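Local coordinates for protein Lem22 (Legionella pneumophila subsp. pneumophila ATCC 43290, PDB 5WD9) that is a Legionella effector of unknown biochemical function, a small three-helix protein that may act by binding a partner protein, at residues 10-13 with 14-18; 25-28 with 29-32; 55-58 with 59-62. All coordinates share one frame; numbering follows the deposited sequence.

Interaction 1 of 3, residues 10-13 with 14-18; sequences RLKE and YMEDQ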
ATOM      1  N   ARG A  10       6.832  -1.854   8.882  1.00  5.55           N
ATOM      2  CA  ARG A  10       6.326  -0.494   8.778  1.00  4.98           C
ATOM      3  C   ARG A  10       5.461  -0.320   7.545  1.00  5.06           C
ATOM      4  O   ARG A  10       4.413   0.324   7.615  1.00  6.21           O
ATOM      5  CB  ARG A  10       7.479   0.512   8.753  1.00  6.93           C
ATOM      6  CG  ARG A  10       8.037   0.845  10.134  1.00  7.79           C
ATOM      7  CD  ARG A  10       9.191   1.879  10.085  1.00 15.56           C
ATOM      8  NE  ARG A  10       8.946   2.932   9.106  1.00 16.68           N
ATOM      9  CZ  ARG A  10       9.897   3.586   8.451  1.00 20.21           C
ATOM     10  NH1 ARG A  10      11.181   3.321   8.663  1.00 20.38           N
ATOM     11  NH2 ARG A  10       9.560   4.492   7.559  1.00 14.81           N
ATOM     12  N   LEU A  11       5.875  -0.885   6.405  1.00  4.57           N
ATOM     13  CA  LEU A  11       5.128  -0.692   5.169  1.00  5.72           C
ATOM     14  C   LEU A  11       3.756  -1.339   5.269  1.00  4.82           C
ATOM     15  O   LEU A  11       2.745  -0.738   4.878  1.00  5.34           O
ATOM     16  CB  LEU A  11       5.891  -1.257   3.972  1.00  7.23           C
ATOM     17  CG  LEU A  11       5.084  -1.239   2.666  1.00  5.57           C
ATOM     18  CD1 LEU A  11       4.786   0.170   2.212  1.00  6.35           C
ATOM     19  CD2 LEU A  11       5.805  -2.025   1.587  1.00  8.14           C
ATOM     20  N   LYS A  12       3.705  -2.574   5.771  1.00  5.30           N
ATOM     21  CA  LYS A  12       2.431  -3.261   5.892  1.00  6.23           C
ATOM     22  C   LYS A  12       1.462  -2.424   6.707  1.00  4.74           C
ATOM     23  O   LYS A  12       0.316  -2.183   6.302  1.00  5.77           O
ATOM     24  CB  LYS A  12       2.659  -4.629   6.541  1.00  7.68           C
ATOM     25  CG  LYS A  12       1.442  -5.540   6.559  1.00  8.97           C
ATOM     26  CD  LYS A  12       0.575  -5.344   7.786  1.00 11.61           C
ATOM     27  CE  LYS A  12      -0.489  -6.438   7.868  1.00 13.63           C
ATOM     28  NZ  LYS A  12      -1.462  -6.196   8.962  1.00 16.70           N
ATOM     29  N   GLU A  13       1.917  -1.956   7.859  1.00  5.38           N
ATOM     30  CA  GLU A  13       1.016  -1.234   8.737  1.00  5.74           C
ATOM     31  C   GLU A  13       0.713   0.157   8.208  1.00  5.64           C
ATOM     32  O   GLU A  13      -0.404   0.647   8.396  1.00  7.14           O
ATOM     33  CB  GLU A  13       1.566  -1.223  10.151  1.00  6.40           C
ATOM     34  CG  GLU A  13       1.653  -2.630  10.691  1.00  8.32           C
ATOM     35  CD  GLU A  13       1.999  -2.686  12.148  1.00  9.73           C
ATOM     36  OE1 GLU A  13       1.992  -1.628  12.815  1.00 10.08           O
ATOM     37  OE2 GLU A  13       2.267  -3.810  12.619  1.00 12.31           O
ATOM     38  N   TYR A  14       1.671   0.783   7.518  1.00  4.91           N
ATOM     39  CA  TYR A  14       1.420   2.069   6.871  1.00  6.22           C
ATOM     40  C   TYR A  14       0.311   1.938   5.834  1.00  5.72           C
ATOM     41  O   TYR A  14      -0.631   2.729   5.812  1.00  5.83           O
ATOM     42  CB  TYR A  14       2.718   2.554   6.222  1.00  4.78           C
ATOM     43  CG  TYR A  14       2.596   3.879   5.510  1.00  6.13           C
ATOM     44  CD1 TYR A  14       2.963   5.050   6.141  1.00 10.39           C
ATOM     45  CD2 TYR A  14       2.134   3.962   4.201  1.00  6.45           C
ATOM     46  CE1 TYR A  14       2.866   6.264   5.493  1.00 10.24           C
ATOM     47  CE2 TYR A  14       2.032   5.177   3.558  1.00  7.15           C
ATOM     48  CZ  TYR A  14       2.405   6.307   4.207  1.00  7.76           C
ATOM     49  OH  TYR A  14       2.292   7.531   3.561  1.00  9.65           O
ATOM     50  N   MET A  15       0.406   0.925   4.978  1.00  5.54           N
ATOM     51  CA  MET A  15      -0.606   0.738   3.943  1.00  5.74           C
ATOM     52  C   MET A  15      -1.964   0.436   4.548  1.00  5.51           C
ATOM     53  O   MET A  15      -2.981   0.974   4.102  1.00  6.12           O
ATOM     54  CB  MET A  15      -0.195  -0.385   2.997  1.00  5.62           C
ATOM     55  CG  MET A  15       1.004  -0.049   2.124  1.00  6.62           C
ATOM     56  SD  MET A  15       1.445  -1.415   1.027  1.00  7.32           S
ATOM     57  CE  MET A  15       0.199  -1.214  -0.254  1.00  9.89           C
ATOM     58  N   GLU A  16      -2.003  -0.434   5.562  1.00  6.23           N
ATOM     59  CA  GLU A  16      -3.276  -0.758   6.196  0.59  7.70           C
ATOM     60  C   GLU A  16      -3.905   0.491   6.799  1.00  6.99           C
ATOM     61  O   GLU A  16      -5.111   0.723   6.650  1.00  8.58           O
ATOM     62  CB  GLU A  16      -3.069  -1.839   7.254  0.59 11.16           C
ATOM     63  CG  GLU A  16      -4.359  -2.357   7.862  0.59 14.75           C
ATOM     64  CD  GLU A  16      -4.175  -3.690   8.553  0.59 21.09           C
ATOM     65  OE1 GLU A  16      -3.310  -4.481   8.110  0.59 23.29           O
ATOM     66  OE2 GLU A  16      -4.892  -3.942   9.544  0.59 23.75           O
ATOM     67  N   ASP A  17      -3.092   1.319   7.454  1.00  7.20           N
ATOM     68  CA  ASP A  17      -3.573   2.553   8.064  1.00  7.55           C
ATOM     69  C   ASP A  17      -4.120   3.508   7.013  1.00  7.29           C
ATOM     70  O   ASP A  17      -5.193   4.088   7.187  1.00  7.86           O
ATOM     71  CB  ASP A  17      -2.419   3.204   8.824  1.00  7.41           C
ATOM     72  CG  ASP A  17      -2.795   4.514   9.444  1.00 11.53           C
ATOM     73  OD1 ASP A  17      -3.408   4.482  10.526  1.00 15.72           O
ATOM     74  OD2 ASP A  17      -2.480   5.575   8.861  1.00 11.81           O
ATOM     75  N   GLN A  18      -3.386   3.704   5.920  1.00  6.69           N
ATOM     76  CA  GLN A  18      -3.846   4.636   4.897  1.00  6.87           C
ATOM     77  C   GLN A  18      -5.086   4.125   4.178  1.00  6.53           C
ATOM     78  O   GLN A  18      -5.987   4.906   3.863  1.00  7.27           O
ATOM     79  CB  GLN A  18      -2.718   4.918   3.914  1.00  6.82           C
ATOM     80  CG  GLN A  18      -1.485   5.562   4.548  1.00  9.47           C
ATOM     81  CD  GLN A  18      -1.781   6.942   5.105  1.00 11.26           C
ATOM     82  OE1 GLN A  18      -1.874   7.907   4.347  1.00 11.03           O
ATOM     83  NE2 GLN A  18      -1.927   7.044   6.421  1.00 11.13           N
TER

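Interaction 2 of 3, residues 25-28 with 29-32; sequences SSSL and TAQL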
ATOM      1  N   SER A  25     -12.834   8.423   4.640  1.00 19.32           N
ATOM      2  CA  SER A  25     -12.804   9.806   4.188  1.00 19.24           C
ATOM      3  C   SER A  25     -14.136  10.201   3.569  1.00 26.66           C
ATOM      4  O   SER A  25     -14.863   9.372   3.012  1.00 26.29           O
ATOM      5  CB  SER A  25     -11.697  10.009   3.157  1.00 20.23           C
ATOM      6  OG  SER A  25     -10.429  10.088   3.782  1.00 26.47           O
ATOM      7  N   SER A  26     -14.445  11.491   3.663  1.00 24.75           N
ATOM      8  CA  SER A  26     -15.669  12.008   3.066  1.00 24.54           C
ATOM      9  C   SER A  26     -15.465  12.285   1.583  1.00 27.99           C
ATOM     10  O   SER A  26     -16.136  11.693   0.731  1.00 31.38           O
ATOM     11  CB  SER A  26     -16.097  13.280   3.801  1.00 27.69           C
ATOM     12  OG  SER A  26     -15.971  13.106   5.202  1.00 39.02           O
ATOM     13  N   SER A  27     -14.527  13.167   1.257  1.00 20.58           N
ATOM     14  CA  SER A  27     -14.374  13.592  -0.122  1.00 18.37           C
ATOM     15  C   SER A  27     -13.500  12.617  -0.900  1.00 13.90           C
ATOM     16  O   SER A  27     -12.628  11.933  -0.351  1.00 15.21           O
ATOM     17  CB  SER A  27     -13.767  14.993  -0.203  1.00 21.54           C
ATOM     18  OG  SER A  27     -12.383  14.979   0.102  1.00 21.13           O
ATOM     19  N   LEU A  28     -13.745  12.578  -2.207  1.00 15.80           N
ATOM     20  CA  LEU A  28     -12.895  11.793  -3.091  1.00 14.60           C
ATOM     21  C   LEU A  28     -11.461  12.288  -3.043  1.00 14.79           C
ATOM     22  O   LEU A  28     -10.523  11.490  -3.127  1.00 12.07           O
ATOM     23  CB  LEU A  28     -13.437  11.863  -4.514  1.00 16.80           C
ATOM     24  CG  LEU A  28     -14.812  11.241  -4.753  1.00 17.31           C
ATOM     25  CD1 LEU A  28     -15.254  11.506  -6.181  1.00 19.39           C
ATOM     26  CD2 LEU A  28     -14.783   9.749  -4.471  1.00 21.28           C
ATOM     27  N   THR A  29     -11.270  13.602  -2.908  1.00 16.82           N
ATOM     28  CA  THR A  29      -9.926  14.162  -2.833  1.00 18.53           C
ATOM     29  C   THR A  29      -9.171  13.608  -1.632  1.00 13.66           C
ATOM     30  O   THR A  29      -8.001  13.222  -1.743  1.00 15.24           O
ATOM     31  CB  THR A  29     -10.014  15.690  -2.761  1.00 22.04           C
ATOM     32  OG1 THR A  29     -10.512  16.198  -4.005  1.00 30.41           O
ATOM     33  CG2 THR A  29      -8.653  16.304  -2.471  1.00 22.64           C
ATOM     34  N   ALA A  30      -9.831  13.533  -0.479  1.00 13.56           N
ATOM     35  CA  ALA A  30      -9.163  13.036   0.715  1.00 15.74           C
ATOM     36  C   ALA A  30      -8.899  11.544   0.602  1.00 11.18           C
ATOM     37  O   ALA A  30      -7.840  11.055   1.010  1.00 11.85           O
ATOM     38  CB  ALA A  30     -10.015  13.338   1.948  1.00 18.30           C
ATOM     39  N   GLN A  31      -9.859  10.803   0.047  1.00 11.28           N
ATOM     40  CA  GLN A  31      -9.659   9.380  -0.164  1.00  9.57           C
ATOM     41  C   GLN A  31      -8.469   9.143  -1.072  1.00  9.76           C
ATOM     42  O   GLN A  31      -7.621   8.293  -0.790  1.00 10.19           O
ATOM     43  CB  GLN A  31     -10.917   8.796  -0.798  1.00 13.40           C
ATOM     44  CG  GLN A  31     -10.838   7.309  -1.005  1.00 20.56           C
ATOM     45  CD  GLN A  31     -12.053   6.743  -1.695  1.00 28.69           C
ATOM     46  OE1 GLN A  31     -13.001   7.466  -2.013  1.00 26.26           O
ATOM     47  NE2 GLN A  31     -12.033   5.433  -1.937  1.00 30.15           N
ATOM     48  N   LEU A  32      -8.380   9.917  -2.158  1.00 11.04           N
ATOM     49  CA  LEU A  32      -7.289   9.741  -3.101  1.00 11.32           C
ATOM     50  C   LEU A  32      -5.946  10.013  -2.453  1.00  9.46           C
ATOM     51  O   LEU A  32      -4.980   9.293  -2.715  1.00  9.40           O
ATOM     52  CB  LEU A  32      -7.475  10.633  -4.326  1.00 13.75           C
ATOM     53  CG  LEU A  32      -6.423  10.380  -5.417  1.00 12.50           C
ATOM     54  CD1 LEU A  32      -6.430   8.930  -5.900  1.00 14.48           C
ATOM     55  CD2 LEU A  32      -6.605  11.350  -6.580  1.00 15.71           C
TER
HETATM   56  O   HOH W   1     -14.342   9.329  -0.604  1.00 28.38           O

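Interaction 3 of 3, residues 55-58 with 59-62; sequences GGSE and VVDR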
ATOM      1  N   GLY A  55      14.385 -14.099  -1.248  1.00 19.11           N
ATOM      2  CA  GLY A  55      13.758 -15.232  -0.593  1.00 17.83           C
ATOM      3  C   GLY A  55      14.597 -15.684   0.586  1.00 17.62           C
ATOM      4  O   GLY A  55      15.667 -15.148   0.858  1.00 20.00           O
ATOM      5  N   GLY A  56      14.080 -16.689   1.289  1.00 16.46           N
ATOM      6  CA  GLY A  56      14.833 -17.354   2.332  1.00 16.52           C
ATOM      7  C   GLY A  56      14.486 -16.973   3.755  1.00 17.22           C
ATOM      8  O   GLY A  56      15.119 -17.482   4.686  1.00 18.04           O
ATOM      9  N   SER A  57      13.496 -16.110   3.965  1.00 14.28           N
ATOM     10  CA  SER A  57      13.087 -15.726   5.307  1.00 13.14           C
ATOM     11  C   SER A  57      11.582 -15.878   5.439  1.00 11.76           C
ATOM     12  O   SER A  57      10.827 -15.233   4.702  1.00 11.77           O
ATOM     13  CB  SER A  57      13.500 -14.283   5.580  1.00 13.64           C
ATOM     14  OG  SER A  57      12.838 -13.799   6.726  1.00 13.00           O
ATOM     15  N   GLU A  58      11.147 -16.700   6.404  1.00 10.60           N
ATOM     16  CA  GLU A  58       9.722 -16.828   6.690  1.00  9.22           C
ATOM     17  C   GLU A  58       9.127 -15.503   7.134  1.00  8.75           C
ATOM     18  O   GLU A  58       7.998 -15.163   6.755  1.00  8.16           O
ATOM     19  CB  GLU A  58       9.498 -17.853   7.793  1.00 10.02           C
ATOM     20  CG  GLU A  58       9.691 -19.283   7.368  1.00 10.27           C
ATOM     21  CD  GLU A  58       9.315 -20.248   8.470  1.00 12.23           C
ATOM     22  OE1 GLU A  58       9.388 -19.861   9.653  1.00 15.26           O
ATOM     23  OE2 GLU A  58       8.958 -21.388   8.155  1.00 17.63           O
ATOM     24  N   VAL A  59       9.856 -14.747   7.952  1.00  9.01           N
ATOM     25  CA  VAL A  59       9.347 -13.475   8.463  0.58  8.59           C
ATOM     26  C   VAL A  59       9.094 -12.507   7.316  1.00  9.35           C
ATOM     27  O   VAL A  59       8.051 -11.841   7.246  1.00  8.74           O
ATOM     28  CB  VAL A  59      10.340 -12.875   9.471  0.58 10.60           C
ATOM     29  CG1 VAL A  59       9.924 -11.468   9.838  0.58 12.63           C
ATOM     30  CG2 VAL A  59      10.435 -13.745  10.709  0.58 19.37           C
ATOM     31  N   VAL A  60      10.058 -12.411   6.403  1.00  9.35           N
ATOM     32  CA  VAL A  60       9.905 -11.535   5.254  1.00  7.79           C
ATOM     33  C   VAL A  60       8.797 -12.039   4.341  1.00  7.70           C
ATOM     34  O   VAL A  60       7.974 -11.259   3.851  1.00  8.22           O
ATOM     35  CB  VAL A  60      11.239 -11.382   4.505  1.00  9.25           C
ATOM     36  CG1 VAL A  60      11.021 -10.621   3.201  1.00 12.44           C
ATOM     37  CG2 VAL A  60      12.249 -10.669   5.369  1.00 10.17           C
ATOM     38  N   ASP A  61       8.753 -13.346   4.102  1.00  7.41           N
ATOM     39  CA  ASP A  61       7.764 -13.882   3.180  1.00  7.40           C
ATOM     40  C   ASP A  61       6.347 -13.652   3.689  1.00  7.00           C
ATOM     41  O   ASP A  61       5.457 -13.291   2.910  1.00  7.12           O
ATOM     42  CB  ASP A  61       8.036 -15.360   2.942  1.00  8.13           C
ATOM     43  CG  ASP A  61       9.247 -15.595   2.035  1.00 11.16           C
ATOM     44  OD1 ASP A  61       9.813 -14.620   1.492  1.00 13.11           O
ATOM     45  OD2 ASP A  61       9.625 -16.764   1.857  1.00 15.38           O
ATOM     46  N   ARG A  62       6.113 -13.842   4.990  1.00  6.58           N
ATOM     47  CA  ARG A  62       4.787 -13.562   5.525  1.00  5.29           C
ATOM     48  C   ARG A  62       4.396 -12.111   5.282  1.00  4.92           C
ATOM     49  O   ARG A  62       3.271 -11.813   4.854  1.00  6.18           O
ATOM     50  CB  ARG A  62       4.763 -13.886   7.019  1.00  5.28           C
ATOM     51  CG  ARG A  62       3.373 -13.736   7.621  1.00  6.23           C
ATOM     52  CD  ARG A  62       3.390 -13.833   9.150  1.00  6.94           C
ATOM     53  NE  ARG A  62       3.721 -15.173   9.634  1.00  5.42           N
ATOM     54  CZ  ARG A  62       4.889 -15.549  10.148  1.00  6.04           C
ATOM     55  NH1 ARG A  62       5.909 -14.707  10.280  1.00  5.70           N
ATOM     56  NH2 ARG A  62       5.032 -16.794  10.548  1.00  7.27           N
TER
HETATM   57  O   HOH W   2      11.599 -17.747   0.440  1.00 19.67           O

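Interaction 1 of 3, residues 10-13 with 14-18
Lys12 and Glu16 form an i to i+4 salt bridge on the first helix, 4-24, of an all-helical, three-helix fold. The bridge is made in the modelled conformer of Glu16, one of two, and so may not always be formed. In it the two side chains run alongside each other in the same direction, and Lys12 NZ reaches Glu16 OE1 at 2.7 Å on its syn side, 24° out of the carboxylate plane. Lys12 leaves the backbone with CG anti to N and then bends at chi2 (-88°), which swings the long chain over toward Glu16. The Lys12 side chain also touches Glu66, Ile67 and Leu70 of helix 58-87.

Along the same two turns the backbone acceptors are used in regular alpha-helical order. Arg10 O takes the N-H of Tyr14, Leu11 O that of Met15, Lys12 O that of Glu16 (N to O 3.0 Å), and Glu13 O that of Asp17. On the buried side Leu11 CD1 packs against Met15 CG at 3.8 Å, and Leu11 continues onto Ile67 and Glu41.

Further along, Asp17 OD2 has two donors: Lys21 NZ, in a salt bridge, and Gln18 NE2. Gln18 OE1 is satisfied by Asn37 ND2 of helix 28-52, so both ends of this amide are engaged. The Gln18 NE2 to Asp17 OD2 bond, 2.9 Å long, lies close to the amide plane of Gln18.

Interaction 2 of 3, residues 25-28 with 29-32
The N-cap of helix 28-52 is built here, where the short loop after helix 4-24 turns into the second helix. Ser27 is the capping residue: its OG accepts from Ala30 N at 3.0 Å, with an N-H...O angle of 157°. A chi1 of 74° sets OG between the backbone N and the carbonyl carbon, turned in toward the first turn of the helix, where it also lies 3.4 Å from Ala30 CB. The carbonyl of the same serine takes the N-H of Gln31, and Leu28 O that of Leu32.

Ser25 points its CB toward this first turn, 3.7 Å from Gln31 N, while its OG bonds to Lys21 O at the end of the preceding helix. Gln31, extended, lies alongside Leu28, with Leu28 CD2 3.8 Å from Gln31 OE1. A water sits 2.7 Å from Gln31 OE1 and 3.3 Å from Ser26 O, and could donate to either. Leu28 and Leu32 also touch Ile85 of helix 58-87.

Ser27 OG thus stands in for the carbonyl that Ala30 N lacks at the helix start, while Ser27 O accepts the first regular helical bond, from Gln31 N; the hydroxyl oxygen probably also interacts favourably with the positive end of the helix dipole.

Interaction 3 of 3, residues 55-58 with 59-62
Ser57 OG meets Val60 N at 3.1 Å in a nearly straight hydrogen bond, N-H...O 171°. With chi1 at 166° the hydroxyl stands opposite the backbone N, on the carbonyl side, and faces the first turn of the helix. Val60 packs its CG2 methyl against the same serine, 3.5 Å from Ser57 OG, and also touches Ser57 CB. Val60 is buried, and its side chain reaches Val5 and Leu8 of helix 4-24.

Ser57 is therefore the N-cap of helix 58-87, entered from a loop whose Gly55 and Gly56 adopt positive phi angles. Ser57 O takes the N-H of Asp61 and Glu58 O that of Arg62.

Asp61 folds back over the cap: chi1 of -74° turns CG away from its own carbonyl carbon and brings it to 3.1 Å from Ser57 O. The carboxylate is held from two directions, OD1 by the hydroxyl of Tyr53, which also bonds to Ser57 N, and OD2 by a water that donates to it at 2.6 Å. That water accepts in turn from Gly56 N at 2.8 Å, bridging the loop to the helix.

Overall arrangement
From the N terminus the chain meets interaction 1 within helix 4-24, where it closes no loop but faces both other helices. Interaction 2 joins the end of the loop after helix 4-24 to the first turn of helix 28-52; interaction 3 does the same between the loop after helix 28-52 and helix 58-87. The three come in series; none nests in or crosses another. Interactions 2 and 3 lie on opposite sides of the chain's centre, their centres about 35 Å apart, at the two ends of the bundle. Interaction 1 is nearer the middle, about 18 Å centre to centre from each. Contacts from interaction 2 reach helix 58-87, and those from interaction 3 reach helix 4-24.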